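Local coordinates for protein tryptophan halogenase superfamily (Brevundimonas sp. BAL3, PDB 6FRL) that is a flavin-dependent halogenase that prefers bromination over chlorination, at residues R63-Y66 / G67-L71; G170-A173 / Q174-A178; S354-L357 / I358-G361; R493-E496 / H497-L501. One frame throughout, in Å; residues are numbered along the deposited sequence.

Interactions 1, 2 and 3 are local contacts on helices 61-68, 169-182 and 354-367, each of which packs on helix 20-33 in the body of the fold. Interaction 1 touches both of the others: Leu69 CD1 lies 3.8 Å from Leu176 CD2 of interaction 2, and Phe65 CB lies 3.8 Å from Glu359 OE1 of interaction 3. Interactions 2 and 3 do not touch; their nearest atoms are about 5 Å apart. Interaction 3 is nearest the chain's centre, and a bound tartaric acid, probably from the crystallisation liquor, comes within about 5 Å of the Ile358 side chain. Interaction 4 lies apart near the C-terminus, its nearest atoms about 8 Å from interaction 1 and about 17 Å from interaction 3.

Interaction 1: residues R63-Y66 / G67-L71; sequences RRFY and GQLGL
Leu71 CD1 packs on Tyr66 CB at 4.2 Å, the hydrophobic pairing across the Schellman turn that ends helix 61-68. One turn apart, Phe65 CE2 and Leu69 CD1 are 4.2 Å from each other, on the side that faces helix 20-33.

Among the backbone bonds, Gly67 N donates to Arg63 O and Gln68 N to Arg64 O (2.9 Å), regular i to i+4 bonds near the end of the helix. In the Schellman motif, Leu71 N reaches back to Tyr66 O at 3.1 Å, inside it Gly70 N donates to Gly67 O at 3.1 Å, and Gly70 takes the positive phi (88°) that turns the chain away. Leu69 N adds a weak bond to the same Tyr66 O.

Tyr66 CG stands between the backbone N and the carbonyl carbon (chi1 63°), which keeps the ring beside the Arg63 backbone, with Arg63 CA over one face; Leu71 O lies at the ring edge, in plane.

Arg64 and Gln68 run side by side, their planes only 17° apart. Gln68 OE1 lies at the guanidinium edge, in its plane, but its closest touch is to the aliphatic Arg64 CG, at 3.3 Å. Arg63 turns away to salt bridges with Asp73 and Asp162, its NE bonding Trp163 O and its guanidinium making a cation-pi contact with Trp163. Tyr66 therefore holds the turn at three levels: its carbonyl collects donors, its CB meets Leu71, and its hydroxyl bonds Asp73 of helix 73-79.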
ATOM      1  N   ARG B  63       4.471   8.916  18.745  1.00 27.10           N
ATOM      2  CA  ARG B  63       4.185  10.362  18.868  1.00 27.45           C
ATOM      3  C   ARG B  63       2.825  10.683  18.268  1.00 27.30           C
ATOM      4  O   ARG B  63       2.134  11.551  18.794  1.00 27.09           O
ATOM      5  CB  ARG B  63       5.304  11.257  18.268  1.00 28.08           C
ATOM      6  CG  ARG B  63       6.696  10.991  18.904  1.00 26.55           C
ATOM      7  CD  ARG B  63       7.798  11.973  18.510  1.00 26.21           C
ATOM      8  NE  ARG B  63       7.766  12.251  17.081  1.00 26.03           N
ATOM      9  CZ  ARG B  63       7.200  13.305  16.506  1.00 25.28           C
ATOM     10  NH1 ARG B  63       6.626  14.275  17.227  1.00 25.51           N
ATOM     11  NH2 ARG B  63       7.228  13.399  15.186  1.00 25.12           N
ATOM     12  N   ARG B  64       2.425   9.974  17.216  1.00 27.99           N
ATOM     13  CA  ARG B  64       1.079  10.089  16.682  1.00 31.79           C
ATOM     14  C   ARG B  64       0.039   9.475  17.638  1.00 28.45           C
ATOM     15  O   ARG B  64      -1.064   9.981  17.739  1.00 22.71           O
ATOM     16  CB  ARG B  64       0.977   9.463  15.275  1.00 39.41           C
ATOM     17  CG  ARG B  64      -0.403   9.586  14.626  1.00 49.84           C
ATOM     18  CD  ARG B  64      -0.513   8.806  13.305  1.00 62.58           C
ATOM     19  NE  ARG B  64      -0.601   7.326  13.477  1.00 72.77           N
ATOM     20  CZ  ARG B  64       0.196   6.399  12.907  1.00 68.92           C
ATOM     21  NH1 ARG B  64       1.198   6.723  12.076  1.00 63.12           N
ATOM     22  NH2 ARG B  64      -0.015   5.106  13.165  1.00 64.83           N
ATOM     23  N   PHE B  65       0.405   8.395  18.328  1.00 28.91           N
ATOM     24  CA  PHE B  65      -0.520   7.698  19.225  1.00 28.07           C
ATOM     25  C   PHE B  65      -0.983   8.647  20.324  1.00 28.21           C
ATOM     26  O   PHE B  65      -2.182   8.876  20.501  1.00 28.96           O
ATOM     27  CB  PHE B  65       0.114   6.420  19.793  1.00 27.83           C
ATOM     28  CG  PHE B  65      -0.702   5.760  20.858  1.00 27.20           C
ATOM     29  CD1 PHE B  65      -1.699   4.830  20.523  1.00 27.57           C
ATOM     30  CD2 PHE B  65      -0.477   6.048  22.203  1.00 26.40           C
ATOM     31  CE1 PHE B  65      -2.462   4.232  21.505  1.00 27.37           C
ATOM     32  CE2 PHE B  65      -1.258   5.471  23.194  1.00 26.61           C
ATOM     33  CZ  PHE B  65      -2.243   4.562  22.844  1.00 27.51           C
ATOM     34  N   TYR B  66      -0.031   9.225  21.039  1.00 29.00           N
ATOM     35  CA  TYR B  66      -0.367  10.178  22.113  1.00 27.95           C
ATOM     36  C   TYR B  66      -0.813  11.546  21.557  1.00 27.81           C
ATOM     37  O   TYR B  66      -1.567  12.282  22.234  1.00 28.73           O
ATOM     38  CB  TYR B  66       0.741  10.274  23.179  1.00 26.13           C
ATOM     39  CG  TYR B  66       2.139  10.787  22.797  1.00 24.92           C
ATOM     40  CD1 TYR B  66       2.372  12.125  22.559  1.00 26.46           C
ATOM     41  CD2 TYR B  66       3.246   9.945  22.846  1.00 24.72           C
ATOM     42  CE1 TYR B  66       3.660  12.610  22.292  1.00 26.92           C
ATOM     43  CE2 TYR B  66       4.524  10.404  22.598  1.00 24.55           C
ATOM     44  CZ  TYR B  66       4.733  11.738  22.312  1.00 25.00           C
ATOM     45  OH  TYR B  66       6.002  12.202  22.041  1.00 23.83           O
ATOM     46  N   GLY B  67      -0.373  11.855  20.330  1.00 26.84           N
ATOM     47  CA  GLY B  67      -0.924  12.958  19.534  1.00 28.10           C
ATOM     48  C   GLY B  67      -2.438  12.906  19.404  1.00 28.68           C
ATOM     49  O   GLY B  67      -3.112  13.900  19.685  1.00 27.45           O
ATOM     50  N   GLN B  68      -2.972  11.729  19.049  1.00 30.92           N
ATOM     51  CA  GLN B  68      -4.400  11.536  18.872  1.00 31.35           C
ATOM     52  C   GLN B  68      -5.163  11.667  20.193  1.00 30.63           C
ATOM     53  O   GLN B  68      -6.351  11.980  20.165  1.00 29.02           O
ATOM     54  CB  GLN B  68      -4.716  10.183  18.227  1.00 37.94           C
ATOM     55  CG  GLN B  68      -4.748  10.222  16.719  1.00 49.37           C
ATOM     56  CD  GLN B  68      -4.462   8.867  16.004  1.00 58.54           C
ATOM     57  OE1 GLN B  68      -3.622   8.802  15.083  1.00 60.31           O
ATOM     58  NE2 GLN B  68      -5.161   7.797  16.405  1.00 62.26           N
ATOM     59  N   LEU B  69      -4.500  11.428  21.323  1.00 27.66           N
ATOM     60  CA  LEU B  69      -5.111  11.625  22.638  1.00 29.02           C
ATOM     61  C   LEU B  69      -5.220  13.104  23.117  1.00 27.71           C
ATOM     62  O   LEU B  69      -5.849  13.353  24.137  1.00 24.02           O
ATOM     63  CB  LEU B  69      -4.343  10.824  23.698  1.00 30.49           C
ATOM     64  CG  LEU B  69      -4.094   9.322  23.497  1.00 32.07           C
ATOM     65  CD1 LEU B  69      -3.342   8.759  24.701  1.00 34.20           C
ATOM     66  CD2 LEU B  69      -5.381   8.540  23.255  1.00 33.04           C
ATOM     67  N   GLY B  70      -4.618  14.063  22.386  1.00 27.70           N
ATOM     68  CA  GLY B  70      -4.522  15.472  22.825  1.00 26.91           C
ATOM     69  C   GLY B  70      -3.301  15.825  23.696  1.00 28.23           C
ATOM     70  O   GLY B  70      -3.278  16.884  24.302  1.00 26.93           O
ATOM     71  N   LEU B  71      -2.286  14.939  23.745  1.00 30.94           N
ATOM     72  CA  LEU B  71      -1.063  15.121  24.548  1.00 28.13           C
ATOM     73  C   LEU B  71       0.067  15.689  23.692  1.00 26.63           C
ATOM     74  O   LEU B  71       0.135  15.425  22.507  1.00 25.02           O
ATOM     75  CB  LEU B  71      -0.638  13.785  25.162  1.00 30.12           C
ATOM     76  CG  LEU B  71      -1.706  13.043  25.972  1.00 31.74           C
ATOM     77  CD1 LEU B  71      -1.197  11.758  26.614  1.00 33.61           C
ATOM     78  CD2 LEU B  71      -2.272  13.950  27.040  1.00 33.93           C
TER

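Interaction 2: residues G170-A173 / Q174-A178; sequences GLFA and QHLRA
Leu176 lays its CD1 methyl over one face of the Phe172 ring, a CH-pi contact across one turn of helix 169-182, which follows strand 164-168 directly. The methyl is 3.8 Å from the ring centroid and only 15° off the ring normal, so it meets the flat of the ring slightly to one side of its middle. Different first torsions bring the pair together: Phe172 has CG anti to its own N (chi1 -170°), whereas in Leu176 CG stands beside the N, and the two side chains cross obliquely. Both also rest on Met25 of helix 20-33, and Phe172 reaches Val76 as well. With an alanine in place of Phe172, the Leu176 methyl would probably lose the surface it lies on, and a gap is likely to open between Met25 and Val76.

Gln174 runs out extended from the backbone, its CG 3.5 Å from Gly170 O. Arg177, also extended, carries its charge to Glu181 one turn on. The backbone beneath is regular: Gln174 N bonds Gly170 O, His175 N bonds Leu171 O, Arg177 N bonds Ala173 O, and Leu176 N bonds Phe172 O at 3.1 Å.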
ATOM      1  N   GLY B 170       7.048   2.139  32.474  1.00 29.91           N
ATOM      2  CA  GLY B 170       6.265   2.239  33.713  1.00 27.68           C
ATOM      3  C   GLY B 170       5.673   3.629  33.912  1.00 26.78           C
ATOM      4  O   GLY B 170       4.493   3.749  34.175  1.00 26.14           O
ATOM      5  N   LEU B 171       6.478   4.677  33.753  1.00 26.66           N
ATOM      6  CA  LEU B 171       5.966   6.053  33.851  1.00 26.90           C
ATOM      7  C   LEU B 171       4.959   6.350  32.744  1.00 25.82           C
ATOM      8  O   LEU B 171       3.951   6.998  32.997  1.00 26.44           O
ATOM      9  CB  LEU B 171       7.100   7.095  33.824  1.00 28.36           C
ATOM     10  CG  LEU B 171       8.119   7.038  34.987  1.00 30.55           C
ATOM     11  CD1 LEU B 171       9.179   8.144  34.828  1.00 29.75           C
ATOM     12  CD2 LEU B 171       7.399   7.144  36.352  1.00 29.91           C
ATOM     13  N   PHE B 172       5.244   5.879  31.521  1.00 25.90           N
ATOM     14  CA  PHE B 172       4.329   6.012  30.380  1.00 24.85           C
ATOM     15  C   PHE B 172       2.997   5.340  30.723  1.00 25.51           C
ATOM     16  O   PHE B 172       1.931   5.947  30.543  1.00 24.20           O
ATOM     17  CB  PHE B 172       4.933   5.421  29.104  1.00 23.47           C
ATOM     18  CG  PHE B 172       4.167   5.720  27.842  1.00 22.95           C
ATOM     19  CD1 PHE B 172       3.780   7.004  27.534  1.00 22.79           C
ATOM     20  CD2 PHE B 172       3.892   4.705  26.920  1.00 24.46           C
ATOM     21  CE1 PHE B 172       3.127   7.283  26.335  1.00 23.47           C
ATOM     22  CE2 PHE B 172       3.218   4.974  25.727  1.00 23.81           C
ATOM     23  CZ  PHE B 172       2.837   6.263  25.444  1.00 23.46           C
ATOM     24  N   ALA B 173       3.053   4.138  31.283  1.00 26.54           N
ATOM     25  CA  ALA B 173       1.817   3.465  31.736  1.00 31.69           C
ATOM     26  C   ALA B 173       1.046   4.288  32.777  1.00 31.97           C
ATOM     27  O   ALA B 173      -0.155   4.443  32.658  1.00 34.26           O
ATOM     28  CB  ALA B 173       2.094   2.053  32.248  1.00 31.05           C
ATOM     29  N   GLN B 174       1.742   4.838  33.754  1.00 35.00           N
ATOM     30  CA  GLN B 174       1.115   5.713  34.763  1.00 38.88           C
ATOM     31  C   GLN B 174       0.460   6.974  34.152  1.00 35.07           C
ATOM     32  O   GLN B 174      -0.677   7.292  34.491  1.00 36.20           O
ATOM     33  CB  GLN B 174       2.098   6.077  35.888  1.00 41.98           C
ATOM     34  CG  GLN B 174       2.438   4.898  36.811  1.00 47.33           C
ATOM     35  CD  GLN B 174       3.252   5.312  38.068  1.00 55.46           C
ATOM     36  OE1 GLN B 174       3.241   6.487  38.531  1.00 49.02           O
ATOM     37  NE2 GLN B 174       3.963   4.337  38.622  1.00 50.48           N
ATOM     38  N   HIS B 175       1.136   7.636  33.233  1.00 29.54           N
ATOM     39  CA  HIS B 175       0.568   8.812  32.562  1.00 30.26           C
ATOM     40  C   HIS B 175      -0.752   8.483  31.798  1.00 29.50           C
ATOM     41  O   HIS B 175      -1.765   9.186  31.904  1.00 27.42           O
ATOM     42  CB  HIS B 175       1.650   9.382  31.630  1.00 31.45           C
ATOM     43  CG  HIS B 175       1.376  10.755  31.105  1.00 30.65           C
ATOM     44  ND1 HIS B 175       1.692  11.895  31.811  1.00 32.76           N
ATOM     45  CD2 HIS B 175       0.896  11.173  29.908  1.00 31.44           C
ATOM     46  CE1 HIS B 175       1.402  12.958  31.081  1.00 33.80           C
ATOM     47  NE2 HIS B 175       0.911  12.545  29.922  1.00 35.65           N
ATOM     48  N   LEU B 176      -0.768   7.371  31.083  1.00 31.20           N
ATOM     49  CA  LEU B 176      -1.965   6.964  30.343  1.00 30.05           C
ATOM     50  C   LEU B 176      -3.095   6.520  31.251  1.00 27.95           C
ATOM     51  O   LEU B 176      -4.266   6.790  30.935  1.00 26.20           O
ATOM     52  CB  LEU B 176      -1.638   5.881  29.320  1.00 31.38           C
ATOM     53  CG  LEU B 176      -0.585   6.329  28.284  1.00 32.94           C
ATOM     54  CD1 LEU B 176      -0.106   5.126  27.437  1.00 35.42           C
ATOM     55  CD2 LEU B 176      -1.097   7.461  27.423  1.00 30.41           C
ATOM     56  N   ARG B 177      -2.759   5.855  32.358  1.00 27.60           N
ATOM     57  CA  ARG B 177      -3.744   5.510  33.417  1.00 29.52           C
ATOM     58  C   ARG B 177      -4.493   6.729  33.957  1.00 29.38           C
ATOM     59  O   ARG B 177      -5.717   6.712  34.071  1.00 28.25           O
ATOM     60  CB  ARG B 177      -3.086   4.786  34.585  1.00 32.26           C
ATOM     61  CG  ARG B 177      -3.995   4.646  35.795  1.00 34.24           C
ATOM     62  CD  ARG B 177      -3.381   3.852  36.930  1.00 34.65           C
ATOM     63  NE  ARG B 177      -4.190   4.038  38.144  1.00 38.86           N
ATOM     64  CZ  ARG B 177      -3.853   3.613  39.371  1.00 38.44           C
ATOM     65  NH1 ARG B 177      -2.706   2.982  39.592  1.00 38.32           N
ATOM     66  NH2 ARG B 177      -4.684   3.813  40.387  1.00 39.54           N
ATOM     67  N   ALA B 178      -3.762   7.776  34.304  1.00 28.85           N
ATOM     68  CA  ALA B 178      -4.384   9.009  34.779  1.00 28.53           C
ATOM     69  C   ALA B 178      -5.248   9.628  33.673  1.00 29.57           C
ATOM     70  O   ALA B 178      -6.349  10.113  33.962  1.00 30.93           O
ATOM     71  CB  ALA B 178      -3.337   9.986  35.275  1.00 28.48           C
TER

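Interaction 3: residues S354-L357 / I358-G361; sequences SIAL and IETG
Glu359 folds back along the helix toward Ile355 and Ala356, one turn and less before it. Its carboxylate lies against C-H groups: OE2 of Glu359 is 3.4 Å from Ala356 CA and 3.9 Å from Ile355 CG2. CG of Glu359 stands beside its own N (chi1 -62°) and the chain then runs extended, carrying the acid back over the preceding turn. OE1 of Glu359 makes a weak hydrogen bond to Thr61 OG1, at the start of helix 61-68. Replacing Glu359 by an alanine is likely to leave Thr61 without this partner and open a gap against Ile355, Met25 and Phe65.

These are the opening turns of helix 354-367, which packs against helix 20-33; that helix is the helix of a glycine-rich, GxGxxG-like strand-turn-helix, consistent with the nucleotide-binding part of a Rossmann-type flavoprotein. Ile358 faces Thr21 and Met25 of helix 20-33.

Among backbone bonds, Ile358 N to Ser354 O is weak at 3.3 Å, whereas Glu359 N to Ile355 O and Thr360 N to Ala356 O are both 3.0 Å. Gly361 N bonds Leu357 O. Thr360 OG1 also lies 3.0 Å from Leu357 O, but its hydroxyl has a hydrogen-bond partner in Glu389 of helix 376-402.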
ATOM      1  N   SER B 354       7.980  -3.574  20.081  1.00 33.26           N
ATOM      2  CA  SER B 354       6.994  -4.045  21.073  1.00 30.05           C
ATOM      3  C   SER B 354       5.811  -3.089  21.235  1.00 26.37           C
ATOM      4  O   SER B 354       4.635  -3.481  21.103  1.00 24.81           O
ATOM      5  CB  SER B 354       7.678  -4.228  22.441  1.00 29.80           C
ATOM      6  OG  SER B 354       8.397  -5.438  22.443  1.00 33.71           O
ATOM      7  N   ILE B 355       6.133  -1.845  21.568  1.00 23.92           N
ATOM      8  CA  ILE B 355       5.134  -0.846  21.730  1.00 24.24           C
ATOM      9  C   ILE B 355       4.421  -0.635  20.382  1.00 25.62           C
ATOM     10  O   ILE B 355       3.189  -0.557  20.338  1.00 27.03           O
ATOM     11  CB  ILE B 355       5.726   0.403  22.389  1.00 23.47           C
ATOM     12  CG1 ILE B 355       5.938   0.073  23.880  1.00 23.99           C
ATOM     13  CG2 ILE B 355       4.846   1.635  22.188  1.00 24.05           C
ATOM     14  CD1 ILE B 355       6.604   1.161  24.722  1.00 23.64           C
ATOM     15  N   ALA B 356       5.183  -0.613  19.290  1.00 24.97           N
ATOM     16  CA  ALA B 356       4.618  -0.452  17.960  1.00 24.58           C
ATOM     17  C   ALA B 356       3.529  -1.483  17.617  1.00 23.91           C
ATOM     18  O   ALA B 356       2.549  -1.162  16.954  1.00 21.17           O
ATOM     19  CB  ALA B 356       5.738  -0.500  16.937  1.00 25.90           C
ATOM     20  N   LEU B 357       3.722  -2.721  18.055  1.00 23.52           N
ATOM     21  CA  LEU B 357       2.759  -3.808  17.817  1.00 23.35           C
ATOM     22  C   LEU B 357       1.468  -3.673  18.641  1.00 24.89           C
ATOM     23  O   LEU B 357       0.374  -4.112  18.197  1.00 27.93           O
ATOM     24  CB  LEU B 357       3.422  -5.165  18.009  1.00 22.87           C
ATOM     25  CG  LEU B 357       4.486  -5.541  16.926  1.00 23.00           C
ATOM     26  CD1 LEU B 357       5.488  -6.531  17.464  1.00 21.68           C
ATOM     27  CD2 LEU B 357       3.873  -6.081  15.624  1.00 22.59           C
ATOM     28  N   ILE B 358       1.580  -3.047  19.816  1.00 26.55           N
ATOM     29  CA  ILE B 358       0.417  -2.618  20.622  1.00 25.77           C
ATOM     30  C   ILE B 358      -0.346  -1.538  19.885  1.00 27.66           C
ATOM     31  O   ILE B 358      -1.563  -1.639  19.740  1.00 34.78           O
ATOM     32  CB  ILE B 358       0.844  -2.135  22.028  1.00 25.74           C
ATOM     33  CG1 ILE B 358       1.322  -3.347  22.856  1.00 25.89           C
ATOM     34  CG2 ILE B 358      -0.291  -1.413  22.752  1.00 25.78           C
ATOM     35  CD1 ILE B 358       2.297  -3.007  23.954  1.00 25.38           C
ATOM     36  N   GLU B 359       0.363  -0.530  19.385  1.00 29.26           N
ATOM     37  CA  GLU B 359      -0.273   0.559  18.623  1.00 28.78           C
ATOM     38  C   GLU B 359      -1.062   0.061  17.384  1.00 26.42           C
ATOM     39  O   GLU B 359      -2.159   0.512  17.117  1.00 24.08           O
ATOM     40  CB  GLU B 359       0.770   1.569  18.119  1.00 31.16           C
ATOM     41  CG  GLU B 359       1.596   2.323  19.138  1.00 34.27           C
ATOM     42  CD  GLU B 359       2.674   3.171  18.463  1.00 40.07           C
ATOM     43  OE1 GLU B 359       2.297   4.148  17.743  1.00 40.76           O
ATOM     44  OE2 GLU B 359       3.878   2.846  18.637  1.00 40.04           O
ATOM     45  N   THR B 360      -0.455  -0.830  16.602  1.00 25.26           N
ATOM     46  CA  THR B 360      -1.077  -1.346  15.400  1.00 24.95           C
ATOM     47  C   THR B 360      -2.287  -2.195  15.785  1.00 25.54           C
ATOM     48  O   THR B 360      -3.311  -2.168  15.090  1.00 23.43           O
ATOM     49  CB  THR B 360      -0.107  -2.165  14.528  1.00 25.51           C
ATOM     50  OG1 THR B 360       0.488  -3.212  15.308  1.00 25.94           O
ATOM     51  CG2 THR B 360       0.994  -1.281  13.914  1.00 25.32           C
ATOM     52  N   GLY B 361      -2.168  -2.933  16.896  1.00 25.67           N
ATOM     53  CA  GLY B 361      -3.285  -3.753  17.392  1.00 25.80           C
ATOM     54  C   GLY B 361      -4.482  -2.913  17.761  1.00 26.20           C
ATOM     55  O   GLY B 361      -5.607  -3.246  17.394  1.00 24.78           O
TER

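Interaction 4: residues R493-E496 / H497-L501; sequences RTPE and HAQFL
Glu496 O receives Gln499 N at 3.2 Å, the one hydrogen bond that joins segment 493-496 to the first turn of helix 497-502. The chain leaves helix 473-492 at Arg493, runs extended through Thr494, Pro495 and Glu496 (psi 161° at the last), and enters helical angles at His497. The bond is bent: its N-H...O angle is 140°, and the nitrogen stands far above the plane of the Glu496 carbonyl, 60° out of it. Within the turn, His497 O takes two weak bonds, from Phe500 N and Leu501 N.

Of the side chains, Pro495 and Gln499 form the main contact. Pro495 CB is almost equally far from the three atoms of the Gln499 amide group, 3.6 Å from NE2 and 3.7 Å from both CD and OE1, so the methylene rests against the flat side of the amide. With CG anti to the backbone N (chi1 -180°) and the chain extended beyond, Gln499 lies back across the proline. Glu496 stays at the surface, its OE1 only loosely near Ala498 CB at 4.5 Å. His497 points inward, with Leu501 CD1 over one face of its imidazole.

Both imidazole nitrogens are bonded, ND1 to Pro264 O and NE2 to Cys84 N, which suggests a proton on ND1. These bonds tie the short helix to strand 83-85 and to the loop before strand 268-273. Phe500 meets the Phe147 ring obliquely, and Thr494 O receives Lys146, so the chain that follows helix 137-143 flanks the turn where helix 473-492 gives way to helix 497-502.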
ATOM      1  N   ARG B 493      25.499  23.294  12.285  1.00 30.67           N
ATOM      2  CA  ARG B 493      24.873  24.420  12.951  1.00 33.36           C
ATOM      3  C   ARG B 493      23.648  24.109  13.822  1.00 34.88           C
ATOM      4  O   ARG B 493      22.999  25.029  14.318  1.00 36.37           O
ATOM      5  CB  ARG B 493      24.558  25.500  11.937  1.00 34.83           C
ATOM      6  CG  ARG B 493      23.455  25.195  10.956  1.00 37.01           C
ATOM      7  CD  ARG B 493      23.451  26.283   9.901  1.00 37.73           C
ATOM      8  NE  ARG B 493      22.740  25.823   8.734  1.00 41.98           N
ATOM      9  CZ  ARG B 493      23.234  25.559   7.533  1.00 36.31           C
ATOM     10  NH1 ARG B 493      24.503  25.723   7.233  1.00 39.29           N
ATOM     11  NH2 ARG B 493      22.401  25.123   6.610  1.00 35.52           N
ATOM     12  N   THR B 494      23.355  22.831  14.055  1.00 33.64           N
ATOM     13  CA  THR B 494      22.193  22.436  14.832  1.00 31.77           C
ATOM     14  C   THR B 494      22.644  22.237  16.281  1.00 31.15           C
ATOM     15  O   THR B 494      23.755  21.753  16.535  1.00 31.30           O
ATOM     16  CB  THR B 494      21.527  21.204  14.178  1.00 33.64           C
ATOM     17  OG1 THR B 494      20.955  21.615  12.923  1.00 34.09           O
ATOM     18  CG2 THR B 494      20.423  20.630  15.029  1.00 35.50           C
ATOM     19  N   PRO B 495      21.792  22.608  17.258  1.00 32.06           N
ATOM     20  CA  PRO B 495      22.228  22.395  18.654  1.00 30.96           C
ATOM     21  C   PRO B 495      22.400  20.934  19.051  1.00 32.03           C
ATOM     22  O   PRO B 495      21.954  20.046  18.351  1.00 33.05           O
ATOM     23  CB  PRO B 495      21.117  23.047  19.492  1.00 31.20           C
ATOM     24  CG  PRO B 495      20.008  23.342  18.550  1.00 31.89           C
ATOM     25  CD  PRO B 495      20.561  23.418  17.175  1.00 31.01           C
ATOM     26  N   GLU B 496      23.057  20.701  20.175  1.00 35.61           N
ATOM     27  CA  GLU B 496      23.253  19.367  20.684  1.00 39.65           C
ATOM     28  C   GLU B 496      21.941  18.838  21.240  1.00 41.83           C
ATOM     29  O   GLU B 496      21.027  19.589  21.576  1.00 39.97           O
ATOM     30  CB  GLU B 496      24.281  19.347  21.799  1.00 44.97           C
ATOM     31  CG  GLU B 496      25.698  19.766  21.428  1.00 54.73           C
ATOM     32  CD  GLU B 496      26.625  19.877  22.641  1.00 60.41           C
ATOM     33  OE1 GLU B 496      26.437  19.133  23.642  1.00 64.30           O
ATOM     34  OE2 GLU B 496      27.556  20.721  22.600  1.00 69.23           O
ATOM     35  N   HIS B 497      21.894  17.525  21.370  1.00 41.19           N
ATOM     36  CA  HIS B 497      20.811  16.812  22.045  1.00 38.23           C
ATOM     37  C   HIS B 497      20.545  17.440  23.420  1.00 40.25           C
ATOM     38  O   HIS B 497      19.387  17.705  23.766  1.00 46.20           O
ATOM     39  CB  HIS B 497      21.175  15.302  22.137  1.00 34.15           C
ATOM     40  CG  HIS B 497      20.058  14.415  22.591  1.00 31.60           C
ATOM     41  ND1 HIS B 497      20.282  13.175  23.146  1.00 32.14           N
ATOM     42  CD2 HIS B 497      18.712  14.572  22.556  1.00 33.03           C
ATOM     43  CE1 HIS B 497      19.124  12.611  23.447  1.00 32.33           C
ATOM     44  NE2 HIS B 497      18.155  13.445  23.113  1.00 31.95           N
ATOM     45  N   ALA B 498      21.607  17.722  24.177  1.00 39.69           N
ATOM     46  CA  ALA B 498      21.482  18.225  25.552  1.00 37.67           C
ATOM     47  C   ALA B 498      20.653  19.491  25.664  1.00 38.44           C
ATOM     48  O   ALA B 498      19.958  19.647  26.667  1.00 44.07           O
ATOM     49  CB  ALA B 498      22.850  18.429  26.192  1.00 34.01           C
ATOM     50  N   GLN B 499      20.703  20.378  24.663  1.00 36.26           N
ATOM     51  CA  GLN B 499      19.939  21.649  24.719  1.00 33.62           C
ATOM     52  C   GLN B 499      18.407  21.459  24.702  1.00 36.17           C
ATOM     53  O   GLN B 499      17.667  22.219  25.338  1.00 39.55           O
ATOM     54  CB  GLN B 499      20.335  22.587  23.567  1.00 31.07           C
ATOM     55  CG  GLN B 499      19.590  23.923  23.553  1.00 30.45           C
ATOM     56  CD  GLN B 499      20.136  24.875  22.499  1.00 31.93           C
ATOM     57  OE1 GLN B 499      21.351  25.153  22.468  1.00 33.38           O
ATOM     58  NE2 GLN B 499      19.262  25.354  21.604  1.00 26.88           N
ATOM     59  N   PHE B 500      17.940  20.481  23.925  1.00 38.53           N
ATOM     60  CA  PHE B 500      16.522  20.143  23.849  1.00 35.47           C
ATOM     61  C   PHE B 500      16.044  19.518  25.147  1.00 34.69           C
ATOM     62  O   PHE B 500      14.925  19.766  25.572  1.00 33.01           O
ATOM     63  CB  PHE B 500      16.292  19.158  22.712  1.00 34.25           C
ATOM     64  CG  PHE B 500      14.853  18.929  22.411  1.00 32.45           C
ATOM     65  CD1 PHE B 500      14.151  19.831  21.591  1.00 31.76           C
ATOM     66  CD2 PHE B 500      14.194  17.842  22.927  1.00 31.54           C
ATOM     67  CE1 PHE B 500      12.818  19.647  21.312  1.00 31.00           C
ATOM     68  CE2 PHE B 500      12.851  17.645  22.636  1.00 30.45           C
ATOM     69  CZ  PHE B 500      12.175  18.543  21.819  1.00 30.22           C
ATOM     70  N   LEU B 501      16.903  18.707  25.757  1.00 33.88           N
ATOM     71  CA  LEU B 501      16.602  18.078  27.038  1.00 37.85           C
ATOM     72  C   LEU B 501      16.607  19.064  28.205  1.00 43.37           C
ATOM     73  O   LEU B 501      15.815  18.904  29.136  1.00 51.50           O
ATOM     74  CB  LEU B 501      17.580  16.936  27.350  1.00 35.66           C
ATOM     75  CG  LEU B 501      17.688  15.811  26.335  1.00 35.40           C
ATOM     76  CD1 LEU B 501      18.597  14.730  26.916  1.00 35.90           C
ATOM     77  CD2 LEU B 501      16.345  15.220  25.932  1.00 33.65           C
TER